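Local coordinates for protein neuraminidase (Influenza A virus, PDB 4K3Y) that forms the head of a neuraminidase-like surface protein of a bat influenza virus, a calcium-binding beta propeller that assembles as a tetramer and whose activity remains uncertain, at residues 141-146 / 159-164; 169-174 / 193-198; 36-41 / 86-91. All coordinates share one frame; numbering follows the deposited sequence.

How the contacts relate
Contacts 1 and 2 are neighbours, their centres 7 Å apart, and both engage the sheet in which strands 155-162 and 170-177 lie side by side; a salt bridge between Arg143 and Glu195 ties one to the other. Contact 3 lies 28 Å from contact 1 and 31 Å from contact 2, centre to centre. The first two lie inside the chain, their centres 14 and 12 Å from its own, whereas contact 3 is peripheral, at 22 Å, and gains cover from neighbouring subunits. Contact 1 is a backbone bridge flanked by a charged side chain, contact 2 gathers groups around a histidine ring, and contact 3 is a proline-rich loop held by one backbone hydrogen bond.

Contact 1 of 3, residues 141-146 / 159-164; sequences PLRTQA and IIADGT
The carbonyl oxygen of Ala161 takes a hydrogen bond from Arg143 N (Arg143 N to Ala161 O 2.9 Å) and a weaker CA-H...O contact from Leu142. Ala161 N returns a straighter bond to Arg143 O (2.9 Å, 171° at the hydrogen), completing a single antiparallel bridge of the hydrogen-bonded kind. The Arg143 side chain then bends at chi3 (-102°), bringing its guanidinium over Ala161, with Arg143 NH1 3.5 Å from Ala161 CB. Arg143 NE bonds back to Pro141 O at 3.1 Å, which restrains the rotation of the group, and NH1 forms a salt bridge with Glu195. Leu142 supplies the apolar part: its CG lies 3.8 Å from Ile160 CG2, while its CD1 rests against the carboxylate of Asp162. That carboxylate is itself anchored by the backbone N atoms of Asn138, Gly140 and Gly163. Gln145 spreads its amide between Thr158 OG1 and Pro197 O. Segment 141-146 thus lines one edge of strand 155-162, whose other edge pairs with strand 170-177 through Ile160 and Asp162, and it reaches the preceding propeller sheet through Leu142 to Gly120 and Thr144 to Ser101.

Contact 2 of 3, residues 169-174 / 193-198; sequences SSHRLY and NFEFPT
The CB and carbonyl oxygen of Phe194 cover one face of the His171 imidazole. Phe194 CB sits 4.0 Å from the ring centroid and 13° off the normal, a CH-pi contact, and the carbonyl oxygen lies nearer the rim, with Phe194 O 3.2 Å from His171 CE1. Two other groups come to the ring at its edge: the Asn193 amide, whose orientation is uncertain, and the carboxylate of Glu195, with Glu195 OE2 3.6 Å from His171 CE1 and its plane turned 69° from the imidazole. Glu195 reaches this place because its chain folds back at chi2 (-80°), and its salt bridge to Arg143 is consistent with the carboxylate being held there.

Within segment 169-174, His171 NE2 makes a weak hydrogen bond of 3.2 Å to Ser169 OG, which may help to orient the ring. Ser169 OG is in turn bonded to Tyr166 O and faces the Asn193 amide. In the next shell, Asn193 packs on Asn212, a ligand of the bound calcium, while the Phe194 ring points away from the histidine and meets Phe232 edge-to-face. The contact therefore bridges two consecutive propeller sheets: His171 belongs to strand 170-177, flanked by strands 155-162 and 180-187, whereas segment 193-198 turns a corner at Phe196 and enters strand 197-202, the first of the next sheet.

Contact 3 of 3, residues 36-41 / 86-91; sequences DEQMLT and DPPTPD
Pro88 centres an inverse gamma turn in the loop between strands 78-83 and 94-98 of a beta-propeller sheet, and the same sheet's first strand, 40-48, is entered through segment 36-41. The compact part of the contact gathers around this proline. Met39 N donates to Pro88 O at 2.7 Å, with 158° at the hydrogen; the CA-H of Gln38 adds a second approach to the same atom. The turn that presents this carbonyl is also spanned by a weak backbone bond from Thr89 N to Pro87 O.

Side chains close round the pyrrolidine ring. Gln38 runs extended beyond CG (chi2 -174°), which carries its amide obliquely across the CG-CD edge of the ring, Gln38 OE1 lying 3.5 Å from Pro88 CD while Gln38 NE2 lies 4.1 Å from Pro87 CB. The Thr41 side chain crosses the proline ring at about a right angle, its CG2 4.1 Å from Pro88 CG. Met39 CB lies 3.4 Å from Pro88 O and packs more loosely on Pro88 CB; the rest of the Met39 chain bends away to pack on Ser59 of strand 53-61 and on the loop residues Tyr62 and Leu93.

The other side is looser and lies toward solvent and the subunit interface. Glu37 is exposed, and across to 86-91 it offers chiefly its backbone. Both Glu37 and Pro87 pack on Pro90 of the second subunit, and Asp91 meets Asp91 of the second and fourth subunits, so this loop takes part in tetramer contacts. Pro90 O also makes a weak hydrogen bond to Lys92 of the third subunit. Within the chain, the nearest approach of Glu37 to the loop is made by Glu37 O, 3.4 Å from Pro90 CD.

Contact 1 of 3, residues 141-146 / 159-164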
# COMPACT_ATOMS: atom_id res chain seq x y z
N PRO C 141 -16.14 -14.80 -31.32
CA PRO C 141 -15.23 -14.92 -30.18
C PRO C 141 -16.00 -15.25 -28.90
O PRO C 141 -17.19 -14.91 -28.78
CB PRO C 141 -14.64 -13.51 -30.10
CG PRO C 141 -15.81 -12.63 -30.47
CD PRO C 141 -16.64 -13.42 -31.48
N LEU C 142 -15.34 -15.93 -27.97
CA LEU C 142 -15.93 -16.22 -26.66
C LEU C 142 -16.25 -14.93 -25.91
O LEU C 142 -15.56 -13.91 -26.07
CB LEU C 142 -14.99 -17.11 -25.83
CG LEU C 142 -15.32 -18.60 -25.72
CD1 LEU C 142 -16.15 -19.12 -26.90
CD2 LEU C 142 -14.05 -19.42 -25.57
N ARG C 143 -17.29 -14.98 -25.08
CA ARG C 143 -17.72 -13.81 -24.31
C ARG C 143 -18.05 -14.16 -22.86
O ARG C 143 -18.96 -14.96 -22.60
CB ARG C 143 -18.98 -13.21 -24.93
CG ARG C 143 -18.79 -12.47 -26.25
CD ARG C 143 -20.07 -12.58 -27.07
NE ARG C 143 -19.90 -13.59 -28.10
CZ ARG C 143 -20.87 -14.36 -28.58
NH1 ARG C 143 -22.11 -14.24 -28.14
NH2 ARG C 143 -20.58 -15.24 -29.53
N THR C 144 -17.36 -13.53 -21.91
CA THR C 144 -17.73 -13.65 -20.49
C THR C 144 -19.00 -12.86 -20.16
O THR C 144 -19.51 -12.11 -20.99
CB THR C 144 -16.61 -13.17 -19.57
OG1 THR C 144 -16.63 -11.74 -19.49
CG2 THR C 144 -15.26 -13.65 -20.08
N GLN C 145 -19.49 -13.01 -18.93
CA GLN C 145 -20.75 -12.37 -18.57
C GLN C 145 -20.56 -10.91 -18.17
O GLN C 145 -21.55 -10.21 -17.90
CB GLN C 145 -21.45 -13.14 -17.47
CG GLN C 145 -20.51 -13.63 -16.39
CD GLN C 145 -21.21 -14.46 -15.34
OE1 GLN C 145 -20.62 -15.37 -14.74
NE2 GLN C 145 -22.48 -14.14 -15.08
N ALA C 146 -19.30 -10.46 -18.16
CA ALA C 146 -18.96 -9.06 -17.92
C ALA C 146 -19.62 -8.58 -16.63
O ALA C 146 -20.25 -7.51 -16.57
CB ALA C 146 -19.40 -8.17 -19.09
N ILE C 159 -21.16 -18.17 -16.84
CA ILE C 159 -21.76 -18.49 -18.13
C ILE C 159 -20.93 -17.86 -19.26
O ILE C 159 -20.52 -16.71 -19.15
CB ILE C 159 -23.22 -18.03 -18.18
CG1 ILE C 159 -24.01 -18.69 -17.05
CG2 ILE C 159 -23.85 -18.36 -19.54
CD1 ILE C 159 -25.30 -18.00 -16.65
N ILE C 160 -20.68 -18.63 -20.32
CA ILE C 160 -19.88 -18.14 -21.44
C ILE C 160 -20.62 -18.26 -22.77
O ILE C 160 -21.27 -19.27 -23.03
CB ILE C 160 -18.52 -18.86 -21.53
CG1 ILE C 160 -17.73 -18.61 -20.24
CG2 ILE C 160 -17.72 -18.41 -22.76
CD1 ILE C 160 -16.35 -19.19 -20.26
N ALA C 161 -20.51 -17.23 -23.60
CA ALA C 161 -21.22 -17.17 -24.87
C ALA C 161 -20.30 -17.45 -26.06
O ALA C 161 -19.16 -16.99 -26.10
CB ALA C 161 -21.89 -15.83 -25.03
N ASP C 162 -20.82 -18.21 -27.02
CA ASP C 162 -20.16 -18.44 -28.30
C ASP C 162 -21.13 -18.07 -29.43
O ASP C 162 -22.26 -17.62 -29.17
CB ASP C 162 -19.73 -19.90 -28.42
CG ASP C 162 -18.54 -20.09 -29.35
OD1 ASP C 162 -18.27 -19.21 -30.19
OD2 ASP C 162 -17.88 -21.15 -29.24
N GLY C 163 -20.69 -18.26 -30.67
CA GLY C 163 -21.49 -17.88 -31.83
C GLY C 163 -20.94 -16.64 -32.50
O GLY C 163 -20.27 -15.83 -31.87
N THR C 164 -21.22 -16.50 -33.79
CA THR C 164 -20.71 -15.35 -34.55
C THR C 164 -21.77 -14.25 -34.73
O THR C 164 -21.44 -13.12 -35.06
CB THR C 164 -20.17 -15.78 -35.92
OG1 THR C 164 -21.13 -16.64 -36.57
CG2 THR C 164 -18.86 -16.52 -35.76

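Contact 2 of 3, residues 169-174 / 193-198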
# COMPACT_ATOMS: atom_id res chain seq x y z
N SER C 169 -26.55 -17.75 -31.29
CA SER C 169 -25.66 -17.75 -30.13
C SER C 169 -25.78 -19.05 -29.33
O SER C 169 -26.89 -19.54 -29.09
CB SER C 169 -25.98 -16.56 -29.22
OG SER C 169 -27.38 -16.42 -29.03
N SER C 170 -24.65 -19.60 -28.91
CA SER C 170 -24.68 -20.73 -27.98
C SER C 170 -24.18 -20.29 -26.61
O SER C 170 -23.35 -19.38 -26.50
CB SER C 170 -23.87 -21.91 -28.52
OG SER C 170 -22.53 -21.54 -28.81
N HIS C 171 -24.69 -20.92 -25.56
CA HIS C 171 -24.30 -20.54 -24.20
C HIS C 171 -24.06 -21.76 -23.31
O HIS C 171 -24.74 -22.78 -23.43
CB HIS C 171 -25.34 -19.59 -23.59
CG HIS C 171 -25.72 -18.47 -24.50
ND1 HIS C 171 -24.99 -17.31 -24.60
CD2 HIS C 171 -26.72 -18.36 -25.41
CE1 HIS C 171 -25.53 -16.52 -25.50
NE2 HIS C 171 -26.58 -17.13 -26.01
N ARG C 172 -23.07 -21.66 -22.43
CA ARG C 172 -22.69 -22.78 -21.59
C ARG C 172 -22.57 -22.42 -20.12
O ARG C 172 -22.06 -21.35 -19.76
CB ARG C 172 -21.38 -23.38 -22.08
CG ARG C 172 -21.53 -24.19 -23.35
CD ARG C 172 -20.20 -24.75 -23.78
NE ARG C 172 -20.33 -25.67 -24.90
CZ ARG C 172 -19.32 -26.40 -25.38
NH1 ARG C 172 -18.12 -26.30 -24.82
NH2 ARG C 172 -19.51 -27.22 -26.41
N LEU C 173 -23.04 -23.33 -19.27
CA LEU C 173 -22.89 -23.20 -17.83
C LEU C 173 -21.60 -23.88 -17.36
O LEU C 173 -21.41 -25.07 -17.54
CB LEU C 173 -24.09 -23.85 -17.14
CG LEU C 173 -24.79 -22.99 -16.09
CD1 LEU C 173 -25.78 -23.83 -15.31
CD2 LEU C 173 -23.77 -22.34 -15.16
N TYR C 174 -20.69 -23.10 -16.77
CA TYR C 174 -19.44 -23.67 -16.27
C TYR C 174 -19.38 -23.73 -14.75
O TYR C 174 -19.73 -22.77 -14.06
CB TYR C 174 -18.22 -22.90 -16.82
CG TYR C 174 -17.89 -23.21 -18.26
CD1 TYR C 174 -18.56 -22.57 -19.30
CD2 TYR C 174 -16.91 -24.14 -18.59
CE1 TYR C 174 -18.28 -22.85 -20.62
CE2 TYR C 174 -16.62 -24.43 -19.91
CZ TYR C 174 -17.31 -23.78 -20.92
OH TYR C 174 -17.04 -24.04 -22.25
N ASN C 193 -31.57 -15.12 -27.46
CA ASN C 193 -30.18 -14.79 -27.20
C ASN C 193 -29.98 -14.43 -25.71
O ASN C 193 -30.85 -13.82 -25.09
CB ASN C 193 -29.75 -13.64 -28.12
CG ASN C 193 -28.36 -13.11 -27.81
OD1 ASN C 193 -27.39 -13.88 -27.71
ND2 ASN C 193 -28.25 -11.79 -27.63
N PHE C 194 -28.83 -14.82 -25.13
CA PHE C 194 -28.62 -14.70 -23.69
C PHE C 194 -27.22 -14.17 -23.32
O PHE C 194 -26.37 -14.92 -22.81
CB PHE C 194 -28.85 -16.06 -23.02
CG PHE C 194 -29.09 -15.98 -21.54
CD1 PHE C 194 -30.27 -15.44 -21.05
CD2 PHE C 194 -28.14 -16.46 -20.63
CE1 PHE C 194 -30.52 -15.36 -19.67
CE2 PHE C 194 -28.38 -16.40 -19.26
CZ PHE C 194 -29.57 -15.84 -18.77
N GLU C 195 -26.98 -12.88 -23.56
CA GLU C 195 -25.64 -12.30 -23.32
C GLU C 195 -25.51 -11.60 -21.97
O GLU C 195 -26.51 -11.14 -21.41
CB GLU C 195 -25.27 -11.30 -24.43
CG GLU C 195 -25.29 -11.88 -25.84
CD GLU C 195 -24.05 -12.69 -26.18
OE1 GLU C 195 -22.97 -12.45 -25.59
OE2 GLU C 195 -24.16 -13.56 -27.07
N PHE C 196 -24.29 -11.54 -21.45
CA PHE C 196 -23.98 -10.80 -20.22
C PHE C 196 -24.88 -11.06 -19.01
O PHE C 196 -25.35 -10.09 -18.41
CB PHE C 196 -24.02 -9.29 -20.49
CG PHE C 196 -23.42 -8.90 -21.79
CD1 PHE C 196 -22.07 -9.15 -22.03
CD2 PHE C 196 -24.18 -8.31 -22.78
CE1 PHE C 196 -21.48 -8.81 -23.24
CE2 PHE C 196 -23.60 -7.96 -24.00
CZ PHE C 196 -22.25 -8.21 -24.22
N PRO C 197 -25.13 -12.33 -18.65
CA PRO C 197 -25.99 -12.48 -17.47
C PRO C 197 -25.36 -11.89 -16.19
O PRO C 197 -24.15 -12.01 -15.98
CB PRO C 197 -26.14 -14.00 -17.33
CG PRO C 197 -24.98 -14.59 -18.10
CD PRO C 197 -24.70 -13.63 -19.21
N THR C 198 -26.18 -11.21 -15.39
CA THR C 198 -25.78 -10.79 -14.05
C THR C 198 -26.59 -11.62 -13.09
O THR C 198 -27.79 -11.87 -13.30
CB THR C 198 -26.02 -9.29 -13.76
OG1 THR C 198 -27.22 -8.86 -14.42
CG2 THR C 198 -24.89 -8.49 -14.28

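Contact 3 of 3, residues 36-41 / 86-91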
# COMPACT_ATOMS: atom_id res chain seq x y z
N ASP C 36 -7.77 13.59 -14.11
CA ASP C 36 -6.98 13.07 -15.22
C ASP C 36 -6.00 11.97 -14.78
O ASP C 36 -5.54 11.17 -15.60
CB ASP C 36 -6.22 14.20 -15.93
CG ASP C 36 -7.16 15.16 -16.67
OD1 ASP C 36 -8.21 14.70 -17.18
OD2 ASP C 36 -6.84 16.38 -16.75
N GLU C 37 -5.71 11.93 -13.48
CA GLU C 37 -4.75 10.96 -12.94
C GLU C 37 -5.35 9.58 -12.84
O GLU C 37 -4.62 8.62 -12.58
CB GLU C 37 -4.26 11.37 -11.54
CG GLU C 37 -3.94 12.83 -11.39
CD GLU C 37 -5.14 13.63 -10.95
OE1 GLU C 37 -5.95 13.09 -10.17
OE2 GLU C 37 -5.28 14.79 -11.38
N GLN C 38 -6.66 9.47 -13.03
CA GLN C 38 -7.30 8.16 -13.01
C GLN C 38 -7.07 7.41 -14.32
O GLN C 38 -7.04 8.01 -15.41
CB GLN C 38 -8.80 8.26 -12.71
CG GLN C 38 -9.14 8.63 -11.27
CD GLN C 38 -10.64 8.58 -10.99
OE1 GLN C 38 -11.39 7.85 -11.64
NE2 GLN C 38 -11.09 9.37 -10.02
N MET C 39 -6.85 6.11 -14.19
CA MET C 39 -6.93 5.20 -15.32
C MET C 39 -8.34 5.30 -15.95
O MET C 39 -9.36 5.35 -15.23
CB MET C 39 -6.67 3.77 -14.84
CG MET C 39 -6.86 2.70 -15.89
SD MET C 39 -5.45 2.61 -17.00
CE MET C 39 -4.42 1.45 -16.12
N LEU C 40 -8.40 5.37 -17.28
CA LEU C 40 -9.66 5.30 -18.00
C LEU C 40 -10.18 3.88 -17.96
O LEU C 40 -9.51 2.95 -18.40
CB LEU C 40 -9.49 5.74 -19.46
CG LEU C 40 -9.71 7.22 -19.79
CD1 LEU C 40 -9.16 8.12 -18.69
CD2 LEU C 40 -9.07 7.55 -21.12
N THR C 41 -11.38 3.70 -17.44
CA THR C 41 -11.95 2.37 -17.25
C THR C 41 -13.10 2.10 -18.22
O THR C 41 -13.78 3.02 -18.67
CB THR C 41 -12.52 2.23 -15.85
OG1 THR C 41 -13.64 3.11 -15.69
CG2 THR C 41 -11.46 2.59 -14.84
N ASP C 86 -12.08 3.08 -3.67
CA ASP C 86 -10.79 3.65 -4.04
C ASP C 86 -10.84 4.08 -5.50
O ASP C 86 -11.48 3.42 -6.32
CB ASP C 86 -9.68 2.61 -3.86
CG ASP C 86 -9.27 2.42 -2.40
OD1 ASP C 86 -9.97 2.92 -1.48
OD2 ASP C 86 -8.23 1.76 -2.16
N PRO C 87 -10.17 5.19 -5.82
CA PRO C 87 -10.06 5.65 -7.21
C PRO C 87 -9.09 4.75 -7.97
O PRO C 87 -8.19 4.16 -7.36
CB PRO C 87 -9.45 7.04 -7.06
CG PRO C 87 -8.57 6.90 -5.84
CD PRO C 87 -9.35 6.01 -4.90
N PRO C 88 -9.28 4.61 -9.29
CA PRO C 88 -8.29 3.88 -10.09
C PRO C 88 -7.12 4.76 -10.49
O PRO C 88 -6.90 5.02 -11.67
CB PRO C 88 -9.09 3.44 -11.32
CG PRO C 88 -10.17 4.48 -11.45
CD PRO C 88 -10.52 4.88 -10.04
N THR C 89 -6.39 5.22 -9.48
CA THR C 89 -5.07 5.83 -9.66
C THR C 89 -4.05 4.71 -9.74
O THR C 89 -4.29 3.62 -9.23
CB THR C 89 -4.76 6.73 -8.46
OG1 THR C 89 -4.90 5.98 -7.24
CG2 THR C 89 -5.71 7.92 -8.44
N PRO C 90 -2.90 4.97 -10.39
CA PRO C 90 -1.81 3.97 -10.52
C PRO C 90 -1.46 3.29 -9.20
O PRO C 90 -1.13 2.10 -9.16
CB PRO C 90 -0.62 4.81 -10.99
CG PRO C 90 -1.25 5.94 -11.77
CD PRO C 90 -2.62 6.20 -11.16
N ASP C 91 -1.53 4.06 -8.12
CA ASP C 91 -1.17 3.57 -6.79
C ASP C 91 -2.14 2.51 -6.30
O ASP C 91 -1.79 1.64 -5.51
CB ASP C 91 -1.13 4.74 -5.80
CG ASP C 91 -0.39 5.96 -6.36
OD1 ASP C 91 -0.09 5.98 -7.57
OD2 ASP C 91 -0.12 6.91 -5.59